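Local coordinates for penicillin-binding protein 2 (Pbp2) (Helicobacter pylori, PDB 5LP5) that probably crosslinks peptidoglycan as a penicillin-binding transpeptidase of the cell-shape machinery and is captured in complex with the rod shape-determining protein MreC, at residues I88-I91 with Q92-P96; F124-Y127 with A128-Q131; P132-A135 with K136-T140; E272-L275 with N276-V279. One frame throughout, in Å; residues are numbered along the deposited sequence.

Interaction 1: I88-I91 with Q92-P96; sequences IEII and QKFFP
The last turns of helix 81-94 bring Ile-90 and Ile-91 against Phe-94 and Phe-95, each isoleucine four residues before its aromatic partner. Ile-90 and Phe-94 run side by side in the same direction, and the CG2 branch of Ile-90 lies 3.7 Å from CE2 of Phe-94. With chi1 of Ile-90 at -70°, CG1 lies beside the backbone N and CG2 anti to it. Ile-91 uses the same branch: its CG2 meets CD2 of Phe-95 at 3.9 Å, the two side chains crossing at a slant. The carbonyl oxygen of Ile-91 also lies in the plane of the Phe-95 ring, at its edge, 3.3 Å from CD2.

Along the backbone, Gln-92 N bonds to Ile-88 O at 2.7 Å and Lys-93 N to Glu-89 O at 3.2 Å. The bond from Phe-95 N to Ile-91 O is weak, and Phe-95 is where the chain leaves helical geometry. Ile-91 and Phe-95 rest on Val-73 of strand 63-76, while Ile-90 touches Ile-143 and Phe-94 turns to Leu-133, Lys-136 and Leu-137. The apolar pairs therefore divide their work, Ile-91 with Phe-95 packing onto the sheet and Phe-94, beside Ile-90, onto the 133-137 region, while regular backbone bonding fades at the last turn.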
loop_
_atom_site.group_PDB
_atom_site.type_symbol
_atom_site.label_atom_id
_atom_site.label_comp_id
_atom_site.label_asym_id
_atom_site.label_seq_id
_atom_site.Cartn_x
_atom_site.Cartn_y
_atom_site.Cartn_z
ATOM N N ILE A 88 -28.300 6.034 0.616
ATOM C CA ILE A 88 -27.614 6.077 1.910
ATOM C C ILE A 88 -28.267 5.124 2.917
ATOM O O ILE A 88 -27.584 4.578 3.790
ATOM C CB ILE A 88 -27.534 7.522 2.462
ATOM C CG1 ILE A 88 -26.505 8.331 1.651
ATOM C CG2 ILE A 88 -27.179 7.532 3.946
ATOM C CD1 ILE A 88 -26.613 9.830 1.815
ATOM N N GLU A 89 -29.585 4.934 2.798
ATOM C CA GLU A 89 -30.293 3.933 3.610
ATOM C C GLU A 89 -29.752 2.546 3.289
ATOM O O GLU A 89 -29.555 1.731 4.191
ATOM C CB GLU A 89 -31.804 3.943 3.336
ATOM C CG GLU A 89 -32.577 5.072 3.983
ATOM C CD GLU A 89 -34.064 5.022 3.667
ATOM O OE1 GLU A 89 -34.486 4.280 2.748
ATOM O OE2 GLU A 89 -34.822 5.743 4.344
ATOM N N ILE A 90 -29.535 2.287 1.996
ATOM C CA ILE A 90 -28.955 1.023 1.535
ATOM C C ILE A 90 -27.537 0.853 2.103
ATOM O O ILE A 90 -27.179 -0.218 2.569
ATOM C CB ILE A 90 -28.957 0.907 -0.015
ATOM C CG1 ILE A 90 -30.391 0.743 -0.550
ATOM C CG2 ILE A 90 -28.133 -0.277 -0.475
ATOM C CD1 ILE A 90 -30.510 0.691 -2.061
ATOM N N ILE A 91 -26.743 1.915 2.078
ATOM C CA ILE A 91 -25.381 1.862 2.591
ATOM C C ILE A 91 -25.347 1.811 4.122
ATOM O O ILE A 91 -24.388 1.318 4.702
ATOM C CB ILE A 91 -24.549 3.024 2.032
ATOM C CG1 ILE A 91 -24.384 2.822 0.524
ATOM C CG2 ILE A 91 -23.178 3.096 2.693
ATOM C CD1 ILE A 91 -23.909 4.035 -0.237
ATOM N N GLN A 92 -26.395 2.306 4.770
ATOM C CA GLN A 92 -26.565 2.146 6.218
ATOM C C GLN A 92 -26.668 0.664 6.599
ATOM O O GLN A 92 -26.041 0.214 7.558
ATOM C CB GLN A 92 -27.814 2.910 6.712
ATOM C CG GLN A 92 -28.135 2.766 8.210
ATOM C CD GLN A 92 -27.056 3.334 9.116
ATOM O OE1 GLN A 92 -26.412 4.325 8.781
ATOM N NE2 GLN A 92 -26.853 2.706 10.264
ATOM N N LYS A 93 -27.462 -0.089 5.849
ATOM C CA LYS A 93 -27.610 -1.521 6.109
ATOM C C LYS A 93 -26.240 -2.204 6.140
ATOM O O LYS A 93 -25.965 -2.951 7.067
ATOM C CB LYS A 93 -28.534 -2.197 5.078
ATOM C CG LYS A 93 -30.026 -1.910 5.273
ATOM C CD LYS A 93 -30.855 -2.349 4.074
ATOM C CE LYS A 93 -32.115 -1.509 3.912
ATOM N NZ LYS A 93 -32.668 -1.659 2.540
ATOM N N PHE A 94 -25.380 -1.924 5.157
ATOM C CA PHE A 94 -24.080 -2.609 5.022
ATOM C C PHE A 94 -23.063 -2.164 6.063
ATOM O O PHE A 94 -22.089 -2.859 6.316
ATOM C CB PHE A 94 -23.460 -2.391 3.628
ATOM C CG PHE A 94 -24.290 -2.911 2.492
ATOM C CD1 PHE A 94 -24.760 -4.206 2.491
ATOM C CD2 PHE A 94 -24.591 -2.098 1.423
ATOM C CE1 PHE A 94 -25.534 -4.684 1.456
ATOM C CE2 PHE A 94 -25.357 -2.567 0.370
ATOM C CZ PHE A 94 -25.834 -3.866 0.389
ATOM N N PHE A 95 -23.264 -0.987 6.637
ATOM C CA PHE A 95 -22.379 -0.471 7.689
ATOM C C PHE A 95 -23.240 0.092 8.812
ATOM O O PHE A 95 -23.434 1.297 8.908
ATOM C CB PHE A 95 -21.438 0.595 7.115
ATOM C CG PHE A 95 -20.722 0.145 5.890
ATOM C CD1 PHE A 95 -19.502 -0.486 5.987
ATOM C CD2 PHE A 95 -21.300 0.294 4.640
ATOM C CE1 PHE A 95 -18.837 -0.926 4.853
ATOM C CE2 PHE A 95 -20.657 -0.153 3.508
ATOM C CZ PHE A 95 -19.411 -0.752 3.611
ATOM N N PRO A 96 -23.783 -0.793 9.662
ATOM C CA PRO A 96 -24.722 -0.333 10.690
ATOM C C PRO A 96 -23.997 0.418 11.801
ATOM O O PRO A 96 -24.630 0.985 12.678
ATOM C CB PRO A 96 -25.337 -1.637 11.214
ATOM C CG PRO A 96 -24.311 -2.691 10.950
ATOM C CD PRO A 96 -23.444 -2.222 9.811
#

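Interaction 2: F124-Y127 with A128-Q131; sequences FIPY and ATMQ
Pro-126 O and Tyr-127 O both receive Met-130 N where strand 118-125 gives way to the short helix 127-130. The bond to Pro-126 O, 3.2 Å long, lies in the carbonyl plane; the one to Tyr-127 O, at 3.0 Å, is weak because the N-H points well off the acceptor (130°). One N-H is thus shared by two carbonyls, in keeping with a loosely bonded helical turn.

The apolar contacts lie beside this turn. Ile-125 reaches with two branches: CG2 is 4.0 Å from CB of Thr-129, whose side chain crosses it at about a right angle, and CD1 is 4.0 Å from CE of Met-130. Met-130 can return toward the strand because its chain folds back at chi2 (57°) and again at chi3. The Thr-129 side chain slants across the Pro-126 ring, its OG1 3.5 Å from CD of the proline.

The aromatic contact is made by Tyr-127, whose ring edge faces the Gln-131 amide: NE2 lies near the ring plane, 3.7 Å from CD2, with the amide turned 48° from the ring. The polar ends of both residues bind MreC, Tyr-127 OH bonding to Phe-182 O and Gln-131 OE1 to Ser-158 OG of that chain. Within Pbp2, Ile-125 and Met-130 pack on Phe-71. Phe-124 and Ile-125 both face Phe-71 in a G1 beta bulge, so the whole is a bulged strand end turning into a short helix, from which Tyr-127, and Gln-131 just after it, reach MreC.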
loop_
_atom_site.group_PDB
_atom_site.type_symbol
_atom_site.label_atom_id
_atom_site.label_comp_id
_atom_site.label_asym_id
_atom_site.label_seq_id
_atom_site.Cartn_x
_atom_site.Cartn_y
_atom_site.Cartn_z
ATOM N N PHE A 124 -11.767 3.692 3.778
ATOM C CA PHE A 124 -10.999 2.835 4.674
ATOM C C PHE A 124 -11.844 1.692 5.179
ATOM O O PHE A 124 -12.263 1.706 6.329
ATOM C CB PHE A 124 -10.528 3.629 5.882
ATOM C CG PHE A 124 -9.299 4.428 5.640
ATOM C CD1 PHE A 124 -8.953 4.861 4.357
ATOM C CD2 PHE A 124 -8.490 4.773 6.715
ATOM C CE1 PHE A 124 -7.811 5.617 4.153
ATOM C CE2 PHE A 124 -7.354 5.526 6.520
ATOM C CZ PHE A 124 -7.013 5.950 5.235
ATOM N N ILE A 125 -12.112 0.728 4.311
ATOM C CA ILE A 125 -12.814 -0.483 4.683
ATOM C C ILE A 125 -11.818 -1.640 4.599
ATOM O O ILE A 125 -11.195 -1.828 3.558
ATOM C CB ILE A 125 -13.950 -0.781 3.715
ATOM C CG1 ILE A 125 -14.740 0.482 3.436
ATOM C CG2 ILE A 125 -14.804 -1.908 4.273
ATOM C CD1 ILE A 125 -15.828 0.306 2.410
ATOM N N PRO A 126 -11.650 -2.404 5.687
ATOM C CA PRO A 126 -10.704 -3.509 5.608
ATOM C C PRO A 126 -11.164 -4.589 4.643
ATOM O O PRO A 126 -12.368 -4.780 4.420
ATOM C CB PRO A 126 -10.653 -4.042 7.036
ATOM C CG PRO A 126 -11.064 -2.894 7.882
ATOM C CD PRO A 126 -12.086 -2.153 7.068
ATOM N N TYR A 127 -10.187 -5.271 4.052
ATOM C CA TYR A 127 -10.470 -6.269 3.036
ATOM C C TYR A 127 -11.435 -7.289 3.631
ATOM O O TYR A 127 -12.396 -7.686 2.990
ATOM C CB TYR A 127 -9.171 -6.924 2.567
ATOM C CG TYR A 127 -9.179 -7.439 1.154
ATOM C CD1 TYR A 127 -8.541 -6.749 0.148
ATOM C CD2 TYR A 127 -9.783 -8.646 0.836
ATOM C CE1 TYR A 127 -8.535 -7.220 -1.151
ATOM C CE2 TYR A 127 -9.784 -9.135 -0.456
ATOM C CZ TYR A 127 -9.165 -8.413 -1.450
ATOM O OH TYR A 127 -9.165 -8.877 -2.751
ATOM N N ALA A 128 -11.189 -7.675 4.873
ATOM C CA ALA A 128 -11.948 -8.740 5.502
ATOM C C ALA A 128 -13.370 -8.314 5.765
ATOM O O ALA A 128 -14.286 -9.120 5.712
ATOM C CB ALA A 128 -11.280 -9.194 6.787
ATOM N N THR A 129 -13.555 -7.047 6.052
ATOM C CA THR A 129 -14.892 -6.514 6.226
ATOM C C THR A 129 -15.714 -6.562 4.927
ATOM O O THR A 129 -16.937 -6.711 4.959
ATOM C CB THR A 129 -14.809 -5.056 6.711
ATOM O OG1 THR A 129 -13.969 -5.015 7.875
ATOM C CG2 THR A 129 -16.198 -4.481 6.974
ATOM N N MET A 130 -15.018 -6.417 3.801
ATOM C CA MET A 130 -15.638 -6.357 2.480
ATOM C C MET A 130 -16.029 -7.769 2.011
ATOM O O MET A 130 -16.833 -7.969 1.099
ATOM C CB MET A 130 -14.648 -5.714 1.499
ATOM C CG MET A 130 -15.162 -5.577 0.066
ATOM S SD MET A 130 -16.703 -4.652 -0.152
ATOM C CE MET A 130 -16.047 -3.046 0.242
ATOM N N GLN A 131 -15.463 -8.752 2.678
ATOM C CA GLN A 131 -15.564 -10.115 2.237
ATOM C C GLN A 131 -17.028 -10.587 2.057
ATOM O O GLN A 131 -17.362 -11.134 1.003
ATOM C CB GLN A 131 -14.726 -11.005 3.151
ATOM C CG GLN A 131 -14.106 -12.199 2.454
ATOM C CD GLN A 131 -13.011 -11.850 1.455
ATOM O OE1 GLN A 131 -13.257 -11.863 0.254
ATOM N NE2 GLN A 131 -11.795 -11.580 1.941
#

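Interaction 3: P132-A135 with K136-T140; sequences PLYA and KLIQT
Leu-133 O accepts two N-H groups of helix 134-138. Leu-137 N approaches nearly along the C=O axis at 3.0 Å, with a straight N-H (168°), whereas Lys-136 N, equally near, makes only a weak, bent bond. One residue on, Tyr-134 O takes Ile-138 N at 3.2 Å.

Ala-135 O also accepts from a side chain: Gln-139 NE2 donates to it at 3.0 Å, the oxygen lying in the amide plane, while the backbone N of Gln-139 adds a weak bond to the same oxygen. A bend at chi2 (-48°) folds the glutamine back over the turn to make this reach possible. The other end of that amide is also bonded, OE1 accepting from Arg-154 NH2 of the MreC chain, which should limit the amide's rotation. This short helix of the dimerisation-domain family region thus has one side on MreC, where the Tyr-134 ring stacks on Phe-169 of that chain.

Ile-138 CG1 makes an off-centre CH-pi contact with the Tyr-134 ring, 4.0 Å from its centroid, the two side chains slanting across each other. Leu-137 reaches back with CD1, which lies 4.1 Å from Leu-133 CB. Beyond Gln-139, Leu-137 O accepts from Thr-140 OG1 at 3.0 Å, the hydroxyl tilted 32° from the carbonyl plane, though Thr-140 is poorly ordered.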
loop_
_atom_site.group_PDB
_atom_site.type_symbol
_atom_site.label_atom_id
_atom_site.label_comp_id
_atom_site.label_asym_id
_atom_site.label_seq_id
_atom_site.Cartn_x
_atom_site.Cartn_y
_atom_site.Cartn_z
ATOM N N PRO A 132 -17.912 -10.363 3.046
ATOM C CA PRO A 132 -19.338 -10.671 2.836
ATOM C C PRO A 132 -20.137 -9.581 2.107
ATOM O O PRO A 132 -21.228 -9.845 1.646
ATOM C CB PRO A 132 -19.876 -10.838 4.251
ATOM C CG PRO A 132 -18.943 -10.073 5.132
ATOM C CD PRO A 132 -17.649 -9.878 4.408
ATOM N N LEU A 133 -19.586 -8.381 1.997
ATOM C CA LEU A 133 -20.285 -7.247 1.391
ATOM C C LEU A 133 -20.109 -7.107 -0.113
ATOM O O LEU A 133 -21.017 -6.680 -0.781
ATOM C CB LEU A 133 -19.825 -5.935 2.034
ATOM C CG LEU A 133 -19.900 -5.863 3.559
ATOM C CD1 LEU A 133 -19.138 -4.663 4.088
ATOM C CD2 LEU A 133 -21.338 -5.824 4.023
ATOM N N TYR A 134 -18.947 -7.449 -0.654
ATOM C CA TYR A 134 -18.683 -7.140 -2.058
ATOM C C TYR A 134 -19.823 -7.607 -2.965
ATOM O O TYR A 134 -20.331 -6.848 -3.755
ATOM C CB TYR A 134 -17.353 -7.697 -2.535
ATOM C CG TYR A 134 -17.063 -7.367 -3.975
ATOM C CD1 TYR A 134 -16.381 -6.225 -4.314
ATOM C CD2 TYR A 134 -17.470 -8.200 -5.010
ATOM C CE1 TYR A 134 -16.120 -5.904 -5.645
ATOM C CE2 TYR A 134 -17.213 -7.879 -6.329
ATOM C CZ TYR A 134 -16.545 -6.735 -6.628
ATOM O OH TYR A 134 -16.295 -6.445 -7.928
ATOM N N ALA A 135 -20.253 -8.842 -2.846
ATOM C CA ALA A 135 -21.327 -9.356 -3.714
ATOM C C ALA A 135 -22.672 -8.636 -3.564
ATOM O O ALA A 135 -23.422 -8.472 -4.529
ATOM C CB ALA A 135 -21.516 -10.850 -3.477
ATOM N N LYS A 136 -22.990 -8.225 -2.346
ATOM C CA LYS A 136 -24.246 -7.552 -2.094
ATOM C C LYS A 136 -24.234 -6.144 -2.664
ATOM O O LYS A 136 -25.245 -5.678 -3.193
ATOM C CB LYS A 136 -24.541 -7.576 -0.604
ATOM C CG LYS A 136 -24.744 -9.003 -0.122
ATOM C CD LYS A 136 -25.426 -9.118 1.241
ATOM C CE LYS A 136 -24.434 -8.999 2.388
ATOM N NZ LYS A 136 -25.005 -8.240 3.549
ATOM N N LEU A 137 -23.090 -5.473 -2.594
ATOM C CA LEU A 137 -22.933 -4.161 -3.214
ATOM C C LEU A 137 -23.059 -4.226 -4.742
ATOM O O LEU A 137 -23.579 -3.317 -5.374
ATOM C CB LEU A 137 -21.598 -3.533 -2.813
ATOM C CG LEU A 137 -21.632 -2.692 -1.524
ATOM C CD1 LEU A 137 -22.089 -3.527 -0.337
ATOM C CD2 LEU A 137 -20.278 -2.065 -1.231
ATOM N N ILE A 138 -22.616 -5.321 -5.325
ATOM C CA ILE A 138 -22.667 -5.517 -6.765
ATOM C C ILE A 138 -24.085 -5.691 -7.293
ATOM O O ILE A 138 -24.329 -5.468 -8.461
ATOM C CB ILE A 138 -21.776 -6.729 -7.164
ATOM C CG1 ILE A 138 -20.311 -6.318 -7.181
ATOM C CG2 ILE A 138 -22.158 -7.328 -8.512
ATOM C CD1 ILE A 138 -20.059 -5.063 -7.999
ATOM N N GLN A 139 -25.016 -6.072 -6.431
ATOM C CA GLN A 139 -26.395 -6.329 -6.846
ATOM C C GLN A 139 -27.163 -5.045 -7.080
ATOM O O GLN A 139 -28.173 -5.068 -7.772
ATOM C CB GLN A 139 -27.160 -7.137 -5.797
ATOM C CG GLN A 139 -26.555 -8.475 -5.474
ATOM C CD GLN A 139 -26.199 -9.286 -6.702
ATOM O OE1 GLN A 139 -27.055 -9.655 -7.495
ATOM N NE2 GLN A 139 -24.935 -9.588 -6.841
ATOM N N THR A 140 -26.709 -3.940 -6.495
ATOM C CA THR A 140 -27.405 -2.651 -6.623
ATOM C C THR A 140 -26.735 -1.801 -7.711
ATOM O O THR A 140 -25.523 -1.529 -7.632
ATOM C CB THR A 140 -27.437 -1.925 -5.264
ATOM O OG1 THR A 140 -26.104 -1.779 -4.765
ATOM C CG2 THR A 140 -28.249 -2.745 -4.230
#

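Interaction 4: E272-L275 with N276-V279; sequences EYNL and NDFV
Asn-274 OD1 is gripped by two N-H groups of Asn-276: the backbone N at 2.9 Å, closing an Asx turn, and the side-chain ND2 in a weak bond of 3.4 Å. The backbone donor stands 39° out of the amide carbonyl plane. Asn-274 CG anti to its own N (chi1 -178°) brings OD1 within reach of the Asn-276 N-H, and the two amides lie nearly perpendicular. ND2 of Asn-276 has its stronger partner in Tyr-153 O.

Asn-274 O in turn accepts Asp-277 N at 3.0 Å, and Leu-275 O takes Phe-278 N weakly. These successive i to i+3 bonds, continued by Val-279 N to Asn-276 O, make a run of helical turns without the regular bonds of a helix, in the loop between strand 264-270 and helix 284-291. CE1 of Tyr-273 meets CE1 of Phe-278 at 3.4 Å, the ring planes 69° apart in an oblique pair. Each ring has a further aromatic partner: Phe-278 stacks on Tyr-165, and Tyr-273 sits edge-to-face with His-161. With polar atoms holding the backbone bend and aromatic rings packing beside it, the loop joins the transpeptidase region to Tyr-153, His-161 and Tyr-165 of the same chain.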
loop_
_atom_site.group_PDB
_atom_site.type_symbol
_atom_site.label_atom_id
_atom_site.label_comp_id
_atom_site.label_asym_id
_atom_site.label_seq_id
_atom_site.Cartn_x
_atom_site.Cartn_y
_atom_site.Cartn_z
ATOM N N GLU A 272 9.316 8.527 20.905
ATOM C CA GLU A 272 8.808 8.343 19.540
ATOM C C GLU A 272 7.258 8.393 19.601
ATOM O O GLU A 272 6.687 8.442 20.691
ATOM C CB GLU A 272 9.281 6.990 18.957
ATOM C CG GLU A 272 10.790 6.738 18.918
ATOM C CD GLU A 272 11.470 7.271 17.668
ATOM O OE1 GLU A 272 10.804 7.987 16.897
ATOM O OE2 GLU A 272 12.674 6.984 17.457
ATOM N N TYR A 273 6.588 8.377 18.443
ATOM C CA TYR A 273 5.116 8.301 18.374
ATOM C C TYR A 273 4.678 7.363 17.253
ATOM O O TYR A 273 5.462 7.051 16.371
ATOM C CB TYR A 273 4.488 9.690 18.185
ATOM C CG TYR A 273 4.847 10.392 16.888
ATOM C CD1 TYR A 273 3.993 10.359 15.792
ATOM C CD2 TYR A 273 6.041 11.088 16.758
ATOM C CE1 TYR A 273 4.324 10.994 14.591
ATOM C CE2 TYR A 273 6.379 11.721 15.566
ATOM C CZ TYR A 273 5.515 11.672 14.486
ATOM O OH TYR A 273 5.870 12.280 13.309
ATOM N N ASN A 274 3.424 6.917 17.294
ATOM C CA ASN A 274 2.944 5.855 16.403
ATOM C C ASN A 274 2.415 6.407 15.104
ATOM O O ASN A 274 1.294 6.920 15.041
ATOM C CB ASN A 274 1.864 5.011 17.069
ATOM C CG ASN A 274 1.383 3.866 16.185
ATOM O OD1 ASN A 274 1.669 3.798 14.988
ATOM N ND2 ASN A 274 0.644 2.936 16.795
ATOM N N LEU A 275 3.209 6.222 14.052
ATOM C CA LEU A 275 2.932 6.791 12.745
ATOM C C LEU A 275 1.569 6.398 12.181
ATOM O O LEU A 275 1.005 7.133 11.376
ATOM C CB LEU A 275 4.023 6.390 11.774
ATOM C CG LEU A 275 5.417 6.955 12.052
ATOM C CD1 LEU A 275 6.442 6.203 11.198
ATOM C CD2 LEU A 275 5.530 8.471 11.810
ATOM N N ASN A 276 1.035 5.243 12.589
ATOM C CA ASN A 276 -0.250 4.791 12.044
ATOM C C ASN A 276 -1.425 5.672 12.471
ATOM O O ASN A 276 -2.439 5.702 11.797
ATOM C CB ASN A 276 -0.538 3.356 12.449
ATOM C CG ASN A 276 0.272 2.368 11.692
ATOM O OD1 ASN A 276 0.078 2.170 10.495
ATOM N ND2 ASN A 276 1.154 1.687 12.398
ATOM N N ASP A 277 -1.297 6.387 13.584
ATOM C CA ASP A 277 -2.413 7.204 14.083
ATOM C C ASP A 277 -2.666 8.445 13.215
ATOM O O ASP A 277 -3.710 9.077 13.331
ATOM C CB ASP A 277 -2.175 7.612 15.542
ATOM C CG ASP A 277 -2.086 6.422 16.483
ATOM O OD1 ASP A 277 -2.684 5.363 16.177
ATOM O OD2 ASP A 277 -1.410 6.540 17.529
ATOM N N PHE A 278 -1.718 8.786 12.351
ATOM C CA PHE A 278 -1.885 9.905 11.441
ATOM C C PHE A 278 -2.529 9.512 10.105
ATOM O O PHE A 278 -3.078 10.376 9.412
ATOM C CB PHE A 278 -0.532 10.609 11.187
ATOM C CG PHE A 278 -0.071 11.437 12.343
ATOM C CD1 PHE A 278 0.628 10.852 13.389
ATOM C CD2 PHE A 278 -0.370 12.792 12.409
ATOM C CE1 PHE A 278 1.026 11.603 14.478
ATOM C CE2 PHE A 278 0.028 13.551 13.495
ATOM C CZ PHE A 278 0.726 12.952 14.531
ATOM N N VAL A 279 -2.483 8.234 9.743
ATOM C CA VAL A 279 -2.727 7.864 8.345
ATOM C C VAL A 279 -4.084 8.313 7.757
ATOM O O VAL A 279 -4.118 8.799 6.614
ATOM C CB VAL A 279 -2.464 6.364 8.084
ATOM C CG1 VAL A 279 -2.889 5.983 6.674
ATOM C CG2 VAL A 279 -0.985 6.047 8.292
#

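In the fold
Interactions 1, 2 and 3 belong to the dimerisation-domain region, whereas 272-275 with 276-279 lies in the transpeptidase region. Interactions 1 and 3 touch most fully: Phe-94 CD2 meets Leu-137 CD1 at 3.4 Å, packing helix 81-94 against helix 134-138. Interaction 1 also meets interaction 2, through Phe-95 and Ile-125, and strand 63-76 lies beneath both. All four are partly buried, but interactions 2 and 3 also reach MreC with polar and aromatic ends, while 1 and 4 touch no other chain of the assembly. Interaction 4, about 30 Å from interaction 1 between centres, is more polar, and its sole touch on the other three is a long packing contact of Val-279 O with the poorly ordered Phe-124 ring.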